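Local coordinates for protein NDP-rhamnosyltransferase (PDB 3TSA) that is a glycosyltransferase of the GT-B fold, built from two Rossmann-like domains, each with a parallel sheet, at residues V251-A256 with D270-A275; R220-M225 with L282-C287; V242-E247 with Q345-I350; V290-G295 with I307-L312. One frame throughout, in Å; residues are numbered along the deposited sequence.

Contact 1: V251-A256 with D270-A275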
loop_
_atom_site.group_PDB
_atom_site.type_symbol
_atom_site.label_atom_id
_atom_site.label_comp_id
_atom_site.label_asym_id
_atom_site.label_seq_id
_atom_site.Cartn_x
_atom_site.Cartn_y
_atom_site.Cartn_z
ATOM N N VAL A 251 18.993 -7.567 -29.901
ATOM C CA VAL A 251 18.559 -7.263 -28.527
ATOM C C VAL A 251 18.160 -5.820 -28.333
ATOM O O VAL A 251 18.805 -4.889 -28.899
ATOM C CB VAL A 251 19.672 -7.669 -27.436
ATOM C CG1 VAL A 251 19.367 -7.003 -26.053
ATOM C CG2 VAL A 251 19.827 -9.167 -27.352
ATOM N N GLU A 252 17.060 -5.615 -27.606
ATOM C CA GLU A 252 16.712 -4.338 -27.052
ATOM C C GLU A 252 16.878 -4.478 -25.533
ATOM O O GLU A 252 16.206 -5.262 -24.964
ATOM C CB GLU A 252 15.213 -4.094 -27.326
ATOM C CG GLU A 252 14.795 -2.784 -26.789
ATOM C CD GLU A 252 13.374 -2.457 -27.206
ATOM O OE1 GLU A 252 13.155 -2.297 -28.466
ATOM O OE2 GLU A 252 12.518 -2.371 -26.284
ATOM N N ALA A 253 17.714 -3.656 -24.922
ATOM C CA ALA A 253 17.997 -3.705 -23.455
ATOM C C ALA A 253 17.097 -2.744 -22.704
ATOM O O ALA A 253 17.037 -1.571 -23.064
ATOM C CB ALA A 253 19.485 -3.364 -23.206
ATOM N N VAL A 254 16.279 -3.204 -21.745
ATOM C CA VAL A 254 15.496 -2.256 -20.931
ATOM C C VAL A 254 16.217 -2.186 -19.610
ATOM O O VAL A 254 16.352 -3.209 -18.945
ATOM C CB VAL A 254 13.985 -2.695 -20.711
ATOM C CG1 VAL A 254 13.265 -1.797 -19.687
ATOM C CG2 VAL A 254 13.216 -2.711 -22.035
ATOM N N ILE A 255 16.707 -1.002 -19.241
ATOM C CA ILE A 255 17.621 -0.916 -18.069
ATOM C C ILE A 255 16.871 -0.292 -16.913
ATOM O O ILE A 255 16.378 0.865 -16.988
ATOM C CB ILE A 255 18.909 -0.107 -18.379
ATOM C CG1 ILE A 255 19.748 -0.799 -19.433
ATOM C CG2 ILE A 255 19.803 -0.062 -17.168
ATOM C CD1 ILE A 255 20.644 0.167 -20.222
ATOM N N ALA A 256 16.730 -1.091 -15.842
ATOM C CA ALA A 256 15.953 -0.712 -14.653
ATOM C C ALA A 256 16.903 -0.610 -13.439
ATOM O O ALA A 256 17.230 -1.645 -12.823
ATOM C CB ALA A 256 14.803 -1.733 -14.393
ATOM N N ASP A 270 21.611 2.929 -29.027
ATOM C CA ASP A 270 20.299 3.249 -29.491
ATOM C C ASP A 270 19.377 2.055 -29.187
ATOM O O ASP A 270 18.167 2.206 -29.212
ATOM C CB ASP A 270 20.290 3.653 -31.007
ATOM C CG ASP A 270 21.712 4.021 -31.570
ATOM O OD1 ASP A 270 21.770 4.549 -32.713
ATOM O OD2 ASP A 270 22.792 3.750 -30.934
ATOM N N ASN A 271 19.952 0.864 -28.925
ATOM C CA ASN A 271 19.126 -0.344 -28.551
ATOM C C ASN A 271 19.007 -0.546 -27.012
ATOM O O ASN A 271 18.804 -1.673 -26.549
ATOM C CB ASN A 271 19.604 -1.644 -29.212
ATOM C CG ASN A 271 21.042 -2.032 -28.857
ATOM O OD1 ASN A 271 21.885 -1.172 -28.564
ATOM N ND2 ASN A 271 21.322 -3.365 -28.841
ATOM N N ALA A 272 19.144 0.549 -26.267
ATOM C CA ALA A 272 18.917 0.575 -24.837
ATOM C C ALA A 272 17.864 1.589 -24.442
ATOM O O ALA A 272 17.791 2.658 -25.040
ATOM C CB ALA A 272 20.249 0.832 -24.073
ATOM N N ARG A 273 17.060 1.285 -23.428
ATOM C CA ARG A 273 16.154 2.258 -22.861
ATOM C C ARG A 273 16.364 2.280 -21.354
ATOM O O ARG A 273 16.487 1.215 -20.773
ATOM C CB ARG A 273 14.754 1.819 -23.107
ATOM C CG ARG A 273 13.721 2.641 -22.291
ATOM C CD ARG A 273 12.330 2.064 -22.440
ATOM N NE ARG A 273 11.891 2.280 -23.794
ATOM C CZ ARG A 273 11.334 3.419 -24.230
ATOM N NH1 ARG A 273 11.122 4.443 -23.402
ATOM N NH2 ARG A 273 10.977 3.521 -25.510
ATOM N N ILE A 274 16.455 3.475 -20.755
ATOM C CA ILE A 274 16.506 3.640 -19.311
ATOM C C ILE A 274 15.087 3.745 -18.800
ATOM O O ILE A 274 14.365 4.675 -19.174
ATOM C CB ILE A 274 17.386 4.861 -18.850
ATOM C CG1 ILE A 274 18.845 4.802 -19.439
ATOM C CG2 ILE A 274 17.365 4.924 -17.312
ATOM C CD1 ILE A 274 19.785 6.082 -19.194
ATOM N N ALA A 275 14.634 2.764 -18.011
ATOM C CA ALA A 275 13.241 2.778 -17.485
ATOM C C ALA A 275 13.135 3.798 -16.362
ATOM O O ALA A 275 14.005 3.873 -15.474
ATOM C CB ALA A 275 12.772 1.376 -17.011
HETATM O O HOH W 1 12.295 0.050 -25.038
HETATM O O HOH W 2 16.627 2.754 -14.949
#

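Contact 2: R220-M225 with L282-C287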
loop_
_atom_site.group_PDB
_atom_site.type_symbol
_atom_site.label_atom_id
_atom_site.label_comp_id
_atom_site.label_asym_id
_atom_site.label_seq_id
_atom_site.Cartn_x
_atom_site.Cartn_y
_atom_site.Cartn_z
ATOM N N ARG A 220 13.712 -8.597 -26.273
ATOM C CA ARG A 220 13.773 -7.633 -25.185
ATOM C C ARG A 220 14.401 -8.292 -23.945
ATOM O O ARG A 220 13.932 -9.343 -23.466
ATOM C CB ARG A 220 12.356 -7.129 -24.881
ATOM C CG ARG A 220 12.339 -6.046 -23.849
ATOM C CD ARG A 220 10.948 -5.302 -23.811
ATOM N NE ARG A 220 10.665 -4.466 -24.962
ATOM C CZ ARG A 220 9.481 -3.900 -25.173
ATOM N NH1 ARG A 220 8.516 -4.107 -24.301
ATOM N NH2 ARG A 220 9.240 -3.175 -26.243
ATOM N N VAL A 221 15.480 -7.708 -23.437
ATOM C CA VAL A 221 16.217 -8.208 -22.300
ATOM C C VAL A 221 16.148 -7.106 -21.258
ATOM O O VAL A 221 16.556 -5.963 -21.526
ATOM C CB VAL A 221 17.690 -8.411 -22.742
ATOM C CG1 VAL A 221 18.652 -8.703 -21.521
ATOM C CG2 VAL A 221 17.751 -9.565 -23.753
ATOM N N CYS A 222 15.659 -7.409 -20.037
ATOM C CA CYS A 222 15.678 -6.403 -18.983
ATOM C C CYS A 222 16.916 -6.596 -18.076
ATOM O O CYS A 222 17.124 -7.717 -17.577
ATOM C CB CYS A 222 14.392 -6.478 -18.151
ATOM S SG CYS A 222 14.334 -5.415 -16.672
ATOM N N ILE A 223 17.604 -5.516 -17.733
ATOM C CA ILE A 223 18.708 -5.525 -16.785
ATOM C C ILE A 223 18.196 -4.760 -15.601
ATOM O O ILE A 223 17.840 -3.573 -15.723
ATOM C CB ILE A 223 19.990 -4.840 -17.375
ATOM C CG1 ILE A 223 20.477 -5.627 -18.576
ATOM C CG2 ILE A 223 21.038 -4.670 -16.246
ATOM C CD1 ILE A 223 21.525 -4.752 -19.387
ATOM N N CYS A 224 18.099 -5.461 -14.454
ATOM C CA CYS A 224 17.476 -4.895 -13.265
ATOM C C CYS A 224 18.353 -5.231 -12.053
ATOM O O CYS A 224 18.591 -6.449 -11.726
ATOM C CB CYS A 224 16.094 -5.470 -13.129
ATOM S SG CYS A 224 15.259 -4.657 -11.696
ATOM N N MET A 225 18.952 -4.169 -11.511
ATOM C CA MET A 225 19.845 -4.229 -10.336
ATOM C C MET A 225 19.398 -3.131 -9.349
ATOM O O MET A 225 19.141 -1.995 -9.782
ATOM C CB MET A 225 21.319 -4.080 -10.757
ATOM C CG MET A 225 21.714 -5.336 -11.461
ATOM S SD MET A 225 23.326 -5.183 -12.136
ATOM C CE MET A 225 23.313 -6.565 -13.309
ATOM N N LEU A 282 5.152 -4.354 -14.203
ATOM C CA LEU A 282 4.324 -3.650 -15.185
ATOM C C LEU A 282 4.711 -3.971 -16.637
ATOM O O LEU A 282 3.860 -3.882 -17.540
ATOM C CB LEU A 282 4.395 -2.139 -14.916
ATOM C CG LEU A 282 3.825 -1.721 -13.552
ATOM C CD1 LEU A 282 3.964 -0.214 -13.293
ATOM C CD2 LEU A 282 2.324 -2.182 -13.510
ATOM N N PHE A 283 5.947 -4.398 -16.884
ATOM C CA PHE A 283 6.390 -4.632 -18.269
ATOM C C PHE A 283 7.161 -5.926 -18.471
ATOM O O PHE A 283 7.498 -6.313 -19.601
ATOM C CB PHE A 283 7.265 -3.478 -18.743
ATOM C CG PHE A 283 8.579 -3.366 -17.995
ATOM C CD1 PHE A 283 9.686 -4.093 -18.386
ATOM C CD2 PHE A 283 8.700 -2.481 -16.939
ATOM C CE1 PHE A 283 10.917 -3.936 -17.714
ATOM C CE2 PHE A 283 9.877 -2.342 -16.252
ATOM C CZ PHE A 283 11.004 -3.103 -16.632
ATOM N N LEU A 284 7.477 -6.614 -17.386
ATOM C CA LEU A 284 8.332 -7.757 -17.537
ATOM C C LEU A 284 7.768 -8.882 -18.431
ATOM O O LEU A 284 8.538 -9.624 -19.074
ATOM C CB LEU A 284 8.782 -8.256 -16.159
ATOM C CG LEU A 284 10.122 -8.956 -16.129
ATOM C CD1 LEU A 284 11.384 -8.210 -16.716
ATOM C CD2 LEU A 284 10.412 -9.412 -14.699
ATOM N N ARG A 285 6.446 -9.042 -18.511
ATOM C CA ARG A 285 5.906 -10.065 -19.400
ATOM C C ARG A 285 6.309 -9.889 -20.881
ATOM O O ARG A 285 6.244 -10.843 -21.687
ATOM C CB ARG A 285 4.385 -10.059 -19.263
ATOM C CG ARG A 285 3.961 -10.606 -17.950
ATOM C CD ARG A 285 2.407 -10.363 -17.862
ATOM N NE ARG A 285 1.815 -10.720 -16.547
ATOM C CZ ARG A 285 1.884 -9.982 -15.423
ATOM N NH1 ARG A 285 2.550 -8.832 -15.375
ATOM N NH2 ARG A 285 1.308 -10.422 -14.273
ATOM N N THR A 286 6.720 -8.686 -21.264
ATOM C CA THR A 286 7.147 -8.483 -22.633
ATOM C C THR A 286 8.645 -8.744 -22.801
ATOM O O THR A 286 9.206 -8.420 -23.875
ATOM C CB THR A 286 6.975 -7.024 -23.090
ATOM O OG1 THR A 286 7.867 -6.182 -22.363
ATOM C CG2 THR A 286 5.531 -6.551 -22.838
ATOM N N CYS A 287 9.292 -9.295 -21.787
ATOM C CA CYS A 287 10.793 -9.519 -21.892
ATOM C C CYS A 287 11.099 -10.985 -22.013
ATOM O O CYS A 287 10.346 -11.837 -21.421
ATOM C CB CYS A 287 11.466 -9.024 -20.637
ATOM S SG CYS A 287 11.373 -7.210 -20.455
#

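Contact 3: V242-E247 with Q345-I350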
loop_
_atom_site.group_PDB
_atom_site.type_symbol
_atom_site.label_atom_id
_atom_site.label_comp_id
_atom_site.label_asym_id
_atom_site.label_seq_id
_atom_site.Cartn_x
_atom_site.Cartn_y
_atom_site.Cartn_z
ATOM N N VAL A 242 25.147 -4.410 -19.513
ATOM C CA VAL A 242 24.737 -3.478 -20.612
ATOM C C VAL A 242 25.599 -3.781 -21.869
ATOM O O VAL A 242 25.079 -3.868 -22.977
ATOM C CB VAL A 242 24.902 -2.021 -20.194
ATOM C CG1 VAL A 242 24.810 -1.122 -21.454
ATOM C CG2 VAL A 242 23.711 -1.703 -19.272
ATOM N N ALA A 243 26.889 -4.014 -21.669
ATOM C CA ALA A 243 27.786 -4.293 -22.817
ATOM C C ALA A 243 27.430 -5.638 -23.455
ATOM O O ALA A 243 27.219 -5.755 -24.685
ATOM C CB ALA A 243 29.224 -4.320 -22.339
ATOM N N ALA A 244 27.287 -6.684 -22.638
ATOM C CA ALA A 244 26.965 -7.972 -23.193
ATOM C C ALA A 244 25.598 -7.939 -23.924
ATOM O O ALA A 244 25.472 -8.540 -25.036
ATOM C CB ALA A 244 26.973 -8.997 -22.066
ATOM N N ALA A 245 24.600 -7.290 -23.334
ATOM C CA ALA A 245 23.257 -7.319 -23.933
ATOM C C ALA A 245 23.237 -6.481 -25.205
ATOM O O ALA A 245 22.717 -6.922 -26.233
ATOM C CB ALA A 245 22.144 -6.813 -22.953
ATOM N N THR A 246 23.753 -5.267 -25.139
ATOM C CA THR A 246 23.474 -4.349 -26.269
ATOM C C THR A 246 24.295 -4.699 -27.513
ATOM O O THR A 246 23.954 -4.284 -28.629
ATOM C CB THR A 246 23.690 -2.873 -25.891
ATOM O OG1 THR A 246 25.038 -2.659 -25.411
ATOM C CG2 THR A 246 22.667 -2.434 -24.822
ATOM N N GLU A 247 25.394 -5.409 -27.321
ATOM C CA GLU A 247 26.198 -5.833 -28.429
ATOM C C GLU A 247 25.633 -7.006 -29.194
ATOM O O GLU A 247 26.072 -7.298 -30.278
ATOM C CB GLU A 247 27.557 -6.224 -27.896
ATOM C CG GLU A 247 28.377 -4.993 -27.589
ATOM C CD GLU A 247 29.826 -5.365 -27.265
ATOM O OE1 GLU A 247 30.424 -4.566 -26.514
ATOM O OE2 GLU A 247 30.325 -6.443 -27.746
ATOM N N GLN A 345 31.806 -14.888 -22.761
ATOM C CA GLN A 345 30.996 -15.895 -22.086
ATOM C C GLN A 345 29.607 -15.295 -21.728
ATOM O O GLN A 345 28.572 -15.965 -21.879
ATOM C CB GLN A 345 31.734 -16.394 -20.822
ATOM C CG GLN A 345 30.826 -17.267 -19.899
ATOM C CD GLN A 345 31.591 -17.784 -18.625
ATOM O OE1 GLN A 345 32.844 -17.711 -18.523
ATOM N NE2 GLN A 345 30.832 -18.305 -17.683
ATOM N N PHE A 346 29.624 -14.036 -21.281
ATOM C CA PHE A 346 28.388 -13.310 -20.883
ATOM C C PHE A 346 27.460 -13.168 -22.101
ATOM O O PHE A 346 26.262 -13.552 -22.061
ATOM C CB PHE A 346 28.813 -11.988 -20.276
ATOM C CG PHE A 346 27.773 -11.263 -19.434
ATOM C CD1 PHE A 346 26.401 -11.468 -19.630
ATOM C CD2 PHE A 346 28.198 -10.389 -18.417
ATOM C CE1 PHE A 346 25.493 -10.788 -18.833
ATOM C CE2 PHE A 346 27.296 -9.686 -17.621
ATOM C CZ PHE A 346 25.897 -9.904 -17.830
ATOM N N THR A 347 28.041 -12.676 -23.212
ATOM C CA THR A 347 27.298 -12.546 -24.468
ATOM C C THR A 347 26.773 -13.895 -24.932
ATOM O O THR A 347 25.583 -13.986 -25.331
ATOM C CB THR A 347 28.287 -11.930 -25.535
ATOM O OG1 THR A 347 28.573 -10.601 -25.058
ATOM C CG2 THR A 347 27.567 -11.773 -26.803
ATOM N N ASP A 348 27.623 -14.928 -24.874
ATOM C CA ASP A 348 27.239 -16.244 -25.357
ATOM C C ASP A 348 26.069 -16.780 -24.482
ATOM O O ASP A 348 25.138 -17.447 -25.007
ATOM C CB ASP A 348 28.444 -17.226 -25.342
ATOM C CG ASP A 348 29.398 -17.005 -26.495
ATOM O OD1 ASP A 348 29.117 -16.228 -27.370
ATOM O OD2 ASP A 348 30.485 -17.611 -26.486
ATOM N N SER A 349 26.069 -16.399 -23.212
ATOM C CA SER A 349 25.023 -16.888 -22.278
ATOM C C SER A 349 23.674 -16.270 -22.649
ATOM O O SER A 349 22.625 -16.920 -22.593
ATOM C CB SER A 349 25.350 -16.508 -20.842
ATOM O OG SER A 349 26.444 -17.250 -20.375
ATOM N N ILE A 350 23.683 -14.996 -22.952
ATOM C CA ILE A 350 22.455 -14.343 -23.393
ATOM C C ILE A 350 21.922 -14.980 -24.654
ATOM O O ILE A 350 20.740 -15.347 -24.718
ATOM C CB ILE A 350 22.688 -12.821 -23.672
ATOM C CG1 ILE A 350 23.059 -12.104 -22.349
ATOM C CG2 ILE A 350 21.365 -12.203 -24.256
ATOM C CD1 ILE A 350 23.489 -10.616 -22.528
#

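Contact 4: V290-G295 with I307-L312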
loop_
_atom_site.group_PDB
_atom_site.type_symbol
_atom_site.label_atom_id
_atom_site.label_comp_id
_atom_site.label_asym_id
_atom_site.label_seq_id
_atom_site.Cartn_x
_atom_site.Cartn_y
_atom_site.Cartn_z
ATOM N N VAL A 290 15.814 -11.788 -17.990
ATOM C CA VAL A 290 16.097 -10.773 -17.023
ATOM C C VAL A 290 17.570 -10.953 -16.624
ATOM O O VAL A 290 17.942 -12.103 -16.341
ATOM C CB VAL A 290 15.246 -10.894 -15.735
ATOM C CG1 VAL A 290 15.696 -9.770 -14.705
ATOM C CG2 VAL A 290 13.842 -10.653 -16.154
ATOM N N ILE A 291 18.374 -9.896 -16.678
ATOM C CA ILE A 291 19.776 -10.068 -16.135
ATOM C C ILE A 291 19.716 -9.321 -14.798
ATOM O O ILE A 291 19.355 -8.130 -14.744
ATOM C CB ILE A 291 20.863 -9.352 -17.051
ATOM C CG1 ILE A 291 20.958 -10.037 -18.423
ATOM C CG2 ILE A 291 22.254 -9.408 -16.378
ATOM C CD1 ILE A 291 21.641 -9.243 -19.541
ATOM N N CYS A 292 20.101 -10.010 -13.728
ATOM C CA CYS A 292 19.984 -9.440 -12.392
ATOM C C CYS A 292 21.060 -9.991 -11.478
ATOM O O CYS A 292 21.846 -10.853 -11.880
ATOM C CB CYS A 292 18.602 -9.718 -11.819
ATOM S SG CYS A 292 18.170 -11.502 -11.674
ATOM N N ALA A 293 21.040 -9.591 -10.215
ATOM C CA ALA A 293 22.124 -10.074 -9.318
ATOM C C ALA A 293 21.579 -11.248 -8.453
ATOM O O ALA A 293 22.370 -11.916 -7.712
ATOM C CB ALA A 293 22.611 -8.907 -8.431
ATOM N N GLY A 294 20.266 -11.529 -8.530
ATOM C CA GLY A 294 19.695 -12.653 -7.781
ATOM C C GLY A 294 18.970 -12.245 -6.495
ATOM O O GLY A 294 18.539 -13.077 -5.736
ATOM N N GLY A 295 18.784 -10.967 -6.292
ATOM C CA GLY A 295 17.874 -10.444 -5.245
ATOM C C GLY A 295 16.479 -10.963 -5.505
ATOM O O GLY A 295 15.985 -11.016 -6.675
ATOM N N ILE A 307 9.872 -16.063 -16.679
ATOM C CA ILE A 307 10.924 -15.381 -17.458
ATOM C C ILE A 307 12.305 -15.874 -16.952
ATOM O O ILE A 307 12.632 -15.732 -15.779
ATOM C CB ILE A 307 10.844 -13.887 -17.283
ATOM C CG1 ILE A 307 9.451 -13.274 -17.592
ATOM C CG2 ILE A 307 11.908 -13.182 -18.213
ATOM C CD1 ILE A 307 8.929 -13.672 -18.937
ATOM N N PRO A 308 13.089 -16.465 -17.857
ATOM C CA PRO A 308 14.391 -16.944 -17.370
ATOM C C PRO A 308 15.335 -15.801 -17.037
ATOM O O PRO A 308 15.158 -14.666 -17.460
ATOM C CB PRO A 308 14.952 -17.776 -18.509
ATOM C CG PRO A 308 14.267 -17.340 -19.718
ATOM C CD PRO A 308 12.874 -16.772 -19.278
ATOM N N GLN A 309 16.377 -16.128 -16.264
ATOM C CA GLN A 309 17.284 -15.129 -15.760
ATOM C C GLN A 309 18.718 -15.527 -15.982
ATOM O O GLN A 309 19.089 -16.690 -15.918
ATOM C CB GLN A 309 17.098 -14.847 -14.244
ATOM C CG GLN A 309 15.656 -14.431 -13.903
ATOM C CD GLN A 309 15.044 -15.331 -12.881
ATOM O OE1 GLN A 309 14.032 -15.992 -13.137
ATOM N NE2 GLN A 309 15.666 -15.403 -11.730
ATOM N N LEU A 310 19.502 -14.502 -16.255
ATOM C CA LEU A 310 20.977 -14.639 -16.248
ATOM C C LEU A 310 21.403 -13.909 -14.949
ATOM O O LEU A 310 21.170 -12.720 -14.834
ATOM C CB LEU A 310 21.474 -13.879 -17.433
ATOM C CG LEU A 310 22.806 -14.332 -18.060
ATOM C CD1 LEU A 310 23.356 -13.482 -19.206
ATOM C CD2 LEU A 310 23.807 -14.897 -17.182
ATOM N N VAL A 311 22.065 -14.632 -14.029
ATOM C CA VAL A 311 22.193 -14.159 -12.662
ATOM C C VAL A 311 23.672 -13.898 -12.391
ATOM O O VAL A 311 24.506 -14.732 -12.714
ATOM C CB VAL A 311 21.672 -15.178 -11.641
ATOM C CG1 VAL A 311 21.572 -14.481 -10.257
ATOM C CG2 VAL A 311 20.219 -15.666 -12.026
ATOM N N LEU A 312 23.961 -12.699 -11.929
ATOM C CA LEU A 312 25.359 -12.363 -11.529
ATOM C C LEU A 312 25.377 -12.172 -10.050
ATOM O O LEU A 312 25.375 -11.066 -9.517
ATOM C CB LEU A 312 25.766 -11.087 -12.257
ATOM C CG LEU A 312 25.879 -10.978 -13.808
ATOM C CD1 LEU A 312 24.637 -11.203 -14.516
ATOM C CD2 LEU A 312 26.254 -9.503 -14.049
#

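Contact 1: V251-A256 with D270-A275
Ala253 and Arg273 bind each other across two parallel strands, Arg273 N giving its proton to Ala253 O at 2.9 Å. The exchange alternates as parallel pairing requires: Ala253 N donates to Asn271 O, Ile255 N to Arg273 O at 2.7 Å, and Ala275 N closes the series on Ile255 O. At the start, the side chain of Asn271 adds one more hydrogen bond. Its CG stands between backbone N and carbonyl carbon (chi1 60°), which brings ND2 to 2.9 Å from Val251 O, in the amide's own plane but tilted from that of the carbonyl; the same nitrogen also binds Thr246 O. On one face Ile255 CD1 rests 3.9 Å from Ala272 CB. On the other, Val254 CG1 meets Ala275 CB at 4.2 Å, and a water at the guanidinium edge, in its plane, accepts from Arg273 NE and donates to Glu252 OE2. Glu252 is positioned by a salt bridge to Arg220, and Arg273 by a cation-pi contact with Trp211. Strand 272-274 is the outermost strand on this side of the C-terminal Rossmann-like sheet; strand 251-256 separates it from strand 219-224, and helix 236-246 packs on the Ala253, Ile255 and Ala272 face.

Contact 2: R220-M225 with L282-C287
In the C-terminal Rossmann-like domain, the turn 282-287, which leads toward strand 289-292, packs against one face of strand 219-224 through Arg220 and Cys222. The polar half of the contact is the bond from Arg220 NH1 to Thr286 OG1, 2.9 Å long and bent to 143° at the hydrogen, with the oxygen near the guanidinium edge but tilted 18° from its plane. Arg220 reaches it with CG anti to the backbone N (chi1 -175°) and a bend at chi3, its CD passing 3.5 Å from Thr286 OG1. That hydroxyl donates in turn to Phe283 O at 2.8 Å, and Thr286 N binds the same carbonyl, so two bonds fix the threonine within the turn. The guanidinium has a further hold within the domain, NH1 also donating to Trp211 O. The apolar half gathers on Cys222. Its SG approaches the edge of the Phe283 ring, 3.9 Å from CE1, a Cys sulfur-aromatic contact, while its CB touches Leu284 CD1 at 3.8 Å and Cys287 SG at 3.9 Å. Cys287 SG also lies 3.7 Å from Arg220 CG, linking the two halves. Strand 219-224 runs between strands 251-256 and 289-292; Phe283 also packs on Val254 and Trp211, and Leu284 on helix 296-304.

Contact 3: V242-E247 with Q345-I350
Segments 242-246 of helix 236-246 and 345-350 of helix 343-354 cross at -47° with their axes 8.6 Å apart, their backbones coming nearest at Ala244 and Thr347, whose CA atoms are 4.8 Å apart. Such a close approach suits the small side chain of Ala244, which points toward the second helix. Its CB sits over one face of the Phe346 ring, 3.8 Å from the centroid and offset toward the CD1 rim, in a CH-pi contact. A chi1 of -163° swings the Phe346 ring to Ala244, and chi2 of -25° turns its face to the methyl. The two helices lie side by side on one face of the parallel sheet in the C-terminal half of this GT-B protein, where Phe346 and Ile350 also press on Leu310 and Ile291 of its strands. One turn beyond Phe346, Ile350 extends its CD1 to the backbone of the first helix, 3.6 Å from Ala245 CA, and that methyl is 3.9 Å from Ala244 CB. Thr347 flanks the other side of the approach, with OG1 3.6 Å from Ala244 CA; this hydroxyl is bound to His343 O one turn back in its own helix. The carbonyl of Ala244 is buried here and has no polar partner in the model.

Contact 4: V290-G295 with I307-L312
Ile291 and Leu310 lie side by side and point the same way from adjacent parallel strands, Ile291 CG1 4.0 Å from Leu310 CB. They belong to a beta-alpha-beta unit in which helix 296-304 joins strand 289-292 to strand 309-311. Ile291 turns its other branch, CG2, toward Leu312, whose side chain crosses it obliquely to place CD1 3.5 Å away. Helix 343-354 packs on this face, its Phe346 touching both leucines. Val290 and Gln309 project from the opposite face, toward the connecting helix, Val290 CB lying 4.0 Å from Gln309 CG. Val290 has CG2 anti to its carbonyl carbon, and that methyl meets Ile307 CG2 at 3.8 Å, the two side chains at about a right angle. Along the backbones, four bonds fix the pairing: Val290 N to Pro308 O, Leu310 N to Val290 O, Cys292 N to Leu310 O, and Leu312 N to Cys292 O, the last 2.8 Å long and 173° at the hydrogen. Past the paired strands the first segment turns through Gly294, whose positive phi (101°) suits glycine, toward Gly295, the N-cap of the helix. Here Val311 CG1 rests 3.6 Å from Gly294 CA.

How the contacts relate
All four contacts belong to one parallel sheet and its coverings. Contacts 1 and 4 are strand pairings with similar backbone bonding, but contact 1 includes an outermost strand and is only partly buried, with water and charged side chains on one face, whereas contact 4 is wholly buried and largely apolar. Contacts 2 and 3 are buried too, contact 2 mixing a polar bond with sulfur contacts, contact 3 joining two helices by apolar packing. Strand 219-224 of contact 2 is the common neighbour, bonded to strand 251-256 of contact 1 and strand 289-292 of contact 4, while its Ile223 packs on Val242 and Ala245 of contact 3.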